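Catalase A (Saccharomyces cerevisiae, PDB 1A4E) breaks hydrogen peroxide down to water and oxygen in the peroxisome, working as a heme-containing homotetramer. Local coordinates at residues P139-H144 and T169-V174; F135-S140 and D426-Q431. One frame throughout, in Å; residues are numbered along the deposited sequence.

Contact 1 of 2, residues P139-H144 and T169-V174; sequences PSKFPH and TPENQV. With HEM (protoporphyrin IX containing Fe), chain I.
K141 reaches across to N172, and its ammonium group donates to the amide oxygen of N172, bridging P139-H144 and T169-V174. K141 NZ lies 2.7 Å from N172 OD1, in the plane of that carbonyl and with a C=O...N angle of 159°, so the amide oxygen receives the donor almost head-on. The lysine chain does not run out straight: bends at chi2 (79°), chi3 and chi4 curl it round the same oxygen, and K141 CD comes within 3.6 Å of N172 OD1. The amide cannot easily flip, because ND2 of N172 is held by the carbonyl of F166, while NZ has a further acceptor in NE2 of H419.

That close grip contrasts with the looser flank at E171. There a water accepts a hydrogen bond from K141 NZ (3.0 Å) and lies 2.9 Å from E171 O, to which it can donate, bridging to the backbone. The partly exposed carboxylate of E171 stays apart: E171 OE2 is 6.3 Å from K141 NZ.

F142, one residue on, serves the heme. CG anti to the backbone N (chi1 -170°) places its ring over pyrrole B, with C2B 3.5 Å above the ring plane, and F142 also belongs to the azide pocket. In the fold, the contact ties the beginning of helix 141-149 to the loop joining helices 160-168 and 176-182; F166 packs on K141 and H144, helix 332-348 touches P139, and F20 of the second subunit makes a cation-pi contact with K141.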
loop_
_atom_site.group_PDB
_atom_site.type_symbol
_atom_site.label_atom_id
_atom_site.label_comp_id
_atom_site.label_asym_id
_atom_site.label_seq_id
_atom_site.Cartn_x
_atom_site.Cartn_y
_atom_site.Cartn_z
ATOM N N PRO B 139 1.902 10.962 26.459
ATOM C CA PRO B 139 1.717 10.228 25.206
ATOM C C PRO B 139 2.856 10.355 24.196
ATOM O O PRO B 139 3.165 9.418 23.456
ATOM C CB PRO B 139 0.390 10.747 24.706
ATOM C CG PRO B 139 0.309 12.155 25.252
ATOM C CD PRO B 139 0.865 11.970 26.656
ATOM N N SER B 140 3.517 11.517 24.211
ATOM C CA SER B 140 4.638 11.817 23.328
ATOM C C SER B 140 5.883 10.987 23.593
ATOM O O SER B 140 6.746 10.797 22.738
ATOM C CB SER B 140 4.982 13.278 23.464
ATOM O OG SER B 140 5.188 13.558 24.837
ATOM N N LYS B 141 5.950 10.497 24.825
ATOM C CA LYS B 141 7.043 9.674 25.296
ATOM C C LYS B 141 6.953 8.274 24.683
ATOM O O LYS B 141 7.959 7.564 24.669
ATOM C CB LYS B 141 6.938 9.605 26.814
ATOM C CG LYS B 141 8.160 9.853 27.669
ATOM C CD LYS B 141 8.476 11.316 27.817
ATOM C CE LYS B 141 7.825 12.037 28.983
ATOM N NZ LYS B 141 8.709 12.103 30.134
ATOM N N PHE B 142 5.782 7.853 24.153
ATOM C CA PHE B 142 5.586 6.490 23.666
ATOM C C PHE B 142 6.460 6.019 22.512
ATOM O O PHE B 142 7.016 4.934 22.699
ATOM C CB PHE B 142 4.117 6.269 23.269
ATOM C CG PHE B 142 3.781 4.807 22.979
ATOM C CD1 PHE B 142 3.682 3.888 24.030
ATOM C CD2 PHE B 142 3.575 4.387 21.661
ATOM C CE1 PHE B 142 3.378 2.553 23.762
ATOM C CE2 PHE B 142 3.272 3.051 21.406
ATOM C CZ PHE B 142 3.172 2.134 22.450
ATOM N N PRO B 143 6.649 6.683 21.348
ATOM C CA PRO B 143 7.578 6.244 20.301
ATOM C C PRO B 143 8.997 6.035 20.825
ATOM O O PRO B 143 9.638 5.037 20.507
ATOM C CB PRO B 143 7.499 7.324 19.243
ATOM C CG PRO B 143 6.094 7.839 19.406
ATOM C CD PRO B 143 5.965 7.905 20.922
ATOM N N HIS B 144 9.437 6.954 21.701
ATOM C CA HIS B 144 10.761 6.934 22.314
ATOM C C HIS B 144 10.957 5.719 23.195
ATOM O O HIS B 144 11.977 5.037 23.102
ATOM C CB HIS B 144 10.970 8.162 23.172
ATOM C CG HIS B 144 10.989 9.474 22.419
ATOM N ND1 HIS B 144 12.038 10.250 22.182
ATOM C CD2 HIS B 144 9.885 10.081 21.880
ATOM C CE1 HIS B 144 11.624 11.306 21.525
ATOM N NE2 HIS B 144 10.327 11.191 21.351
ATOM N N THR B 169 16.228 8.532 33.114
ATOM C CA THR B 169 16.208 9.972 32.826
ATOM C C THR B 169 15.208 10.598 33.791
ATOM O O THR B 169 14.104 10.065 33.898
ATOM C CB THR B 169 15.761 10.232 31.372
ATOM O OG1 THR B 169 16.754 9.629 30.577
ATOM C CG2 THR B 169 15.669 11.689 30.964
ATOM N N PRO B 170 15.549 11.656 34.552
ATOM C CA PRO B 170 14.789 12.130 35.710
ATOM C C PRO B 170 13.304 12.340 35.487
ATOM O O PRO B 170 12.496 11.875 36.287
ATOM C CB PRO B 170 15.513 13.392 36.122
ATOM C CG PRO B 170 16.944 13.020 35.804
ATOM C CD PRO B 170 16.788 12.417 34.419
ATOM N N GLU B 171 12.947 12.965 34.357
ATOM C CA GLU B 171 11.551 13.214 34.007
ATOM C C GLU B 171 10.775 11.988 33.533
ATOM O O GLU B 171 9.558 12.045 33.396
ATOM C CB GLU B 171 11.451 14.304 32.924
ATOM C CG GLU B 171 12.321 14.196 31.671
ATOM C CD GLU B 171 13.743 14.769 31.752
ATOM O OE1 GLU B 171 14.245 15.087 32.837
ATOM O OE2 GLU B 171 14.358 14.896 30.693
ATOM N N ASN B 172 11.459 10.868 33.301
ATOM C CA ASN B 172 10.836 9.617 32.902
ATOM C C ASN B 172 10.755 8.625 34.053
ATOM O O ASN B 172 10.072 7.607 33.922
ATOM C CB ASN B 172 11.615 8.948 31.781
ATOM C CG ASN B 172 11.793 9.797 30.540
ATOM O OD1 ASN B 172 11.020 10.700 30.242
ATOM N ND2 ASN B 172 12.838 9.526 29.772
ATOM N N GLN B 173 11.374 8.890 35.213
ATOM C CA GLN B 173 11.492 7.985 36.364
ATOM C C GLN B 173 10.106 7.689 36.943
ATOM O O GLN B 173 10.044 6.761 37.829
ATOM C CB GLN B 173 12.361 8.625 37.447
ATOM C CG GLN B 173 13.776 8.945 36.964
ATOM C CD GLN B 173 14.643 9.595 38.045
ATOM O OE1 GLN B 173 14.173 9.814 39.160
ATOM N NE2 GLN B 173 15.894 9.922 37.779
ATOM N N VAL B 174 9.015 8.318 36.569
ATOM C CA VAL B 174 7.651 7.973 36.974
ATOM C C VAL B 174 7.283 6.561 36.483
ATOM O O VAL B 174 6.268 5.986 36.863
ATOM C CB VAL B 174 6.692 9.101 36.418
ATOM C CG1 VAL B 174 6.540 9.052 34.914
ATOM C CG2 VAL B 174 5.341 8.948 37.081
HETATM C CHA HEM I . -1.130 -2.383 20.709
HETATM C CHB HEM I . -0.296 2.340 20.608
HETATM C CHC HEM I . -0.320 2.421 25.394
HETATM C CHD HEM I . -2.168 -2.020 25.401
HETATM C C1A HEM I . -0.738 -1.131 20.272
HETATM C C2A HEM I . -0.666 -0.748 18.875
HETATM C C3A HEM I . -0.519 0.599 18.844
HETATM C C4A HEM I . -0.464 1.032 20.220
HETATM C CMA HEM I . -0.497 1.511 17.627
HETATM C CAA HEM I . -0.815 -1.674 17.681
HETATM C CBA HEM I . -2.208 -1.522 17.113
HETATM C CGA HEM I . -2.497 -2.372 15.896
HETATM O O1A HEM I . -1.722 -2.388 14.942
HETATM O O2A HEM I . -3.535 -3.014 15.906
HETATM C C1B HEM I . -0.259 2.780 21.912
HETATM C C2B HEM I . 0.031 4.143 22.290
HETATM C C3B HEM I . 0.134 4.161 23.662
HETATM C C4B HEM I . -0.128 2.792 24.083
HETATM C CMB HEM I . 0.200 5.274 21.281
HETATM C CAB HEM I . 0.432 5.210 24.539
HETATM C CBB HEM I . 0.461 6.653 24.249
HETATM C C1C HEM I . -0.855 1.223 25.821
HETATM C C2C HEM I . -1.336 0.992 27.164
HETATM C C3C HEM I . -1.924 -0.241 27.163
HETATM C C4C HEM I . -1.781 -0.755 25.813
HETATM C CMC HEM I . -1.232 1.995 28.310
HETATM C CAC HEM I . -2.586 -0.876 28.202
HETATM C CBC HEM I . -3.746 -0.319 28.864
HETATM C C1D HEM I . -2.026 -2.518 24.120
HETATM C C2D HEM I . -2.408 -3.847 23.714
HETATM C C3D HEM I . -2.088 -3.951 22.406
HETATM C C4D HEM I . -1.524 -2.691 22.004
HETATM C CMD HEM I . -3.066 -4.919 24.571
HETATM C CAD HEM I . -2.238 -5.183 21.535
HETATM C CBD HEM I . -3.571 -5.298 20.830
HETATM C CGD HEM I . -3.631 -6.594 20.042
HETATM O O1D HEM I . -3.531 -7.657 20.638
HETATM O O2D HEM I . -3.765 -6.556 18.825
HETATM N NA HEM I . -0.640 -0.022 21.092
HETATM N NB HEM I . -0.381 1.962 23.011
HETATM N NC HEM I . -1.170 0.171 24.987
HETATM N ND HEM I . -1.496 -1.805 23.061
HETATM FE FE HEM I . -0.882 0.060 23.043
HETATM O O HOH W 1 6.825 12.092 32.492
#

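Contact 2 of 2, residues F135-S140 and D426-Q431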
loop_
_atom_site.group_PDB
_atom_site.type_symbol
_atom_site.label_atom_id
_atom_site.label_comp_id
_atom_site.label_asym_id
_atom_site.label_seq_id
_atom_site.Cartn_x
_atom_site.Cartn_y
_atom_site.Cartn_z
ATOM N N PHE B 135 4.448 2.381 31.934
ATOM C CA PHE B 135 5.695 3.125 32.009
ATOM C C PHE B 135 5.607 4.632 31.850
ATOM O O PHE B 135 6.498 5.349 32.307
ATOM C CB PHE B 135 6.651 2.606 30.946
ATOM C CG PHE B 135 6.919 1.107 30.990
ATOM C CD1 PHE B 135 6.063 0.226 30.320
ATOM C CD2 PHE B 135 8.043 0.617 31.662
ATOM C CE1 PHE B 135 6.335 -1.145 30.317
ATOM C CE2 PHE B 135 8.310 -0.752 31.656
ATOM C CZ PHE B 135 7.457 -1.630 30.983
ATOM N N ILE B 136 4.564 5.157 31.200
ATOM C CA ILE B 136 4.501 6.581 30.909
ATOM C C ILE B 136 3.156 7.205 31.253
ATOM O O ILE B 136 2.140 6.524 31.383
ATOM C CB ILE B 136 4.801 6.853 29.389
ATOM C CG1 ILE B 136 3.839 6.051 28.515
ATOM C CG2 ILE B 136 6.253 6.510 29.058
ATOM C CD1 ILE B 136 3.877 6.437 27.031
ATOM N N ARG B 137 3.159 8.527 31.425
ATOM C CA ARG B 137 1.944 9.304 31.617
ATOM C C ARG B 137 1.920 10.489 30.641
ATOM O O ARG B 137 1.026 11.336 30.677
ATOM C CB ARG B 137 1.856 9.784 33.083
ATOM C CG ARG B 137 2.938 10.709 33.613
ATOM C CD ARG B 137 2.585 11.027 35.053
ATOM N NE ARG B 137 3.480 12.023 35.611
ATOM C CZ ARG B 137 3.550 12.302 36.918
ATOM N NH1 ARG B 137 2.797 11.689 37.822
ATOM N NH2 ARG B 137 4.424 13.211 37.331
ATOM N N ASP B 138 2.909 10.540 29.734
ATOM C CA ASP B 138 2.955 11.492 28.633
ATOM C C ASP B 138 2.895 10.717 27.323
ATOM O O ASP B 138 3.760 9.872 27.071
ATOM C CB ASP B 138 4.238 12.296 28.614
ATOM C CG ASP B 138 4.245 13.414 29.630
ATOM O OD1 ASP B 138 3.512 14.381 29.453
ATOM O OD2 ASP B 138 4.989 13.319 30.599
ATOM N N PRO B 139 1.902 10.962 26.459
ATOM C CA PRO B 139 1.717 10.228 25.206
ATOM C C PRO B 139 2.856 10.355 24.196
ATOM O O PRO B 139 3.165 9.418 23.456
ATOM C CB PRO B 139 0.390 10.747 24.706
ATOM C CG PRO B 139 0.309 12.155 25.252
ATOM C CD PRO B 139 0.865 11.970 26.656
ATOM N N SER B 140 3.517 11.517 24.211
ATOM C CA SER B 140 4.638 11.817 23.328
ATOM C C SER B 140 5.883 10.987 23.593
ATOM O O SER B 140 6.746 10.797 22.738
ATOM C CB SER B 140 4.982 13.278 23.464
ATOM O OG SER B 140 5.188 13.558 24.837
ATOM N N ASP B 426 8.121 12.584 46.756
ATOM C CA ASP B 426 8.038 11.143 46.774
ATOM C C ASP B 426 6.752 10.547 46.224
ATOM O O ASP B 426 6.617 9.323 46.179
ATOM C CB ASP B 426 8.264 10.721 48.213
ATOM C CG ASP B 426 8.760 9.293 48.332
ATOM O OD1 ASP B 426 9.789 8.972 47.728
ATOM O OD2 ASP B 426 8.103 8.521 49.027
ATOM N N VAL B 427 5.811 11.383 45.763
ATOM C CA VAL B 427 4.512 10.931 45.271
ATOM C C VAL B 427 4.570 9.888 44.147
ATOM O O VAL B 427 3.741 8.980 44.114
ATOM C CB VAL B 427 3.713 12.217 44.857
ATOM C CG1 VAL B 427 4.371 12.905 43.663
ATOM C CG2 VAL B 427 2.261 11.840 44.564
ATOM N N ASP B 428 5.562 9.970 43.253
ATOM C CA ASP B 428 5.725 9.009 42.173
ATOM C C ASP B 428 6.620 7.832 42.512
ATOM O O ASP B 428 6.910 6.998 41.656
ATOM C CB ASP B 428 6.270 9.716 40.943
ATOM C CG ASP B 428 5.353 10.808 40.392
ATOM O OD1 ASP B 428 4.139 10.754 40.584
ATOM O OD2 ASP B 428 5.855 11.724 39.755
ATOM N N PHE B 429 7.063 7.748 43.771
ATOM C CA PHE B 429 7.857 6.630 44.251
ATOM C C PHE B 429 7.160 5.861 45.362
ATOM O O PHE B 429 7.500 4.703 45.604
ATOM C CB PHE B 429 9.214 7.121 44.758
ATOM C CG PHE B 429 10.164 7.471 43.620
ATOM C CD1 PHE B 429 10.091 8.720 42.998
ATOM C CD2 PHE B 429 11.091 6.522 43.174
ATOM C CE1 PHE B 429 10.933 9.009 41.924
ATOM C CE2 PHE B 429 11.932 6.822 42.101
ATOM C CZ PHE B 429 11.854 8.065 41.477
ATOM N N VAL B 430 6.152 6.471 46.002
ATOM C CA VAL B 430 5.406 5.864 47.100
ATOM C C VAL B 430 4.840 4.485 46.776
ATOM O O VAL B 430 5.151 3.520 47.471
ATOM C CB VAL B 430 4.275 6.856 47.525
ATOM C CG1 VAL B 430 3.213 6.233 48.419
ATOM C CG2 VAL B 430 4.899 7.917 48.398
ATOM N N GLN B 431 4.040 4.365 45.710
ATOM C CA GLN B 431 3.416 3.098 45.335
ATOM C C GLN B 431 4.373 2.017 44.875
ATOM O O GLN B 431 4.090 0.834 45.046
ATOM C CB GLN B 431 2.386 3.333 44.250
ATOM C CG GLN B 431 1.226 4.155 44.793
ATOM C CD GLN B 431 0.065 4.295 43.833
ATOM O OE1 GLN B 431 0.104 3.794 42.713
ATOM N NE2 GLN B 431 -1.007 4.976 44.236
#
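A buried salt bridge links the loop between strand 122-129 and helix 141-149 to the turn leading into helix 430-440, joining two parts of the chain more than 280 residues apart. The evidence is one pair of side chains, R137 and D428, whose CA atoms stand 11.2 Å apart, so the contact is made at the polar ends. NH2 of R137 lies 3.2 Å from OD2 of D428. NH1 also gives a weak hydrogen bond to OD1 of D428, at 3.2 Å with an N-H...O angle of only 129°. The guanidinium and carboxylate planes are turned 78° from each other, so the two nitrogens meet the two oxygens out of plane, which fits the poor N-H...O angle and is not the coplanar end-on pairing of an arginine with an acid.

Reach comes from the shape of the arginine. Its CG sits between the backbone N and the carbonyl carbon (chi1 62°), and from there the chain runs extended to NE, meeting the aspartate side chain nearly at a right angle.

Each charged group has stronger or additional partners. NH2 of R137 donates to the carbonyl of A421 and bonds to OG of S423, NE donates to W420 O, and D281 forms a second salt bridge through NH1. On the acid, OD2 accepts from the backbone N of S423 and OD1 pairs with K284, an environment that would be expected to keep the carboxylate ionised.

Behind D428, the carbonyl of D426 accepts from N of F429 at 2.9 Å and from N of V430, tightening the turn that enters the helix. The whole is a buried, multiply bonded ion-pair cluster, here connecting the catalase family region with the C-terminal helical part characteristic of this heme catalase family.

How the contacts relate
Contacts 1 and 2 use overlapping pieces of one chain segment, sharing P139 and S140, and their centres are about 9 Å apart. V174, from the loop of contact 1, packs against both charged partners of contact 2: its CG2 is 3.8 Å from D428 CG and 3.8 Å from R137 CZ. A second junction joins I136 CD1 to F142 N at 3.7 Å. Neither polar bridge touches the heme; the link to it runs through the shared P139 and through F142, which lines both the heme and azide pockets. The R137 side chain is about 9 Å from the heme. The 135-144 region thus runs from the ion-pair cluster to the heme pocket.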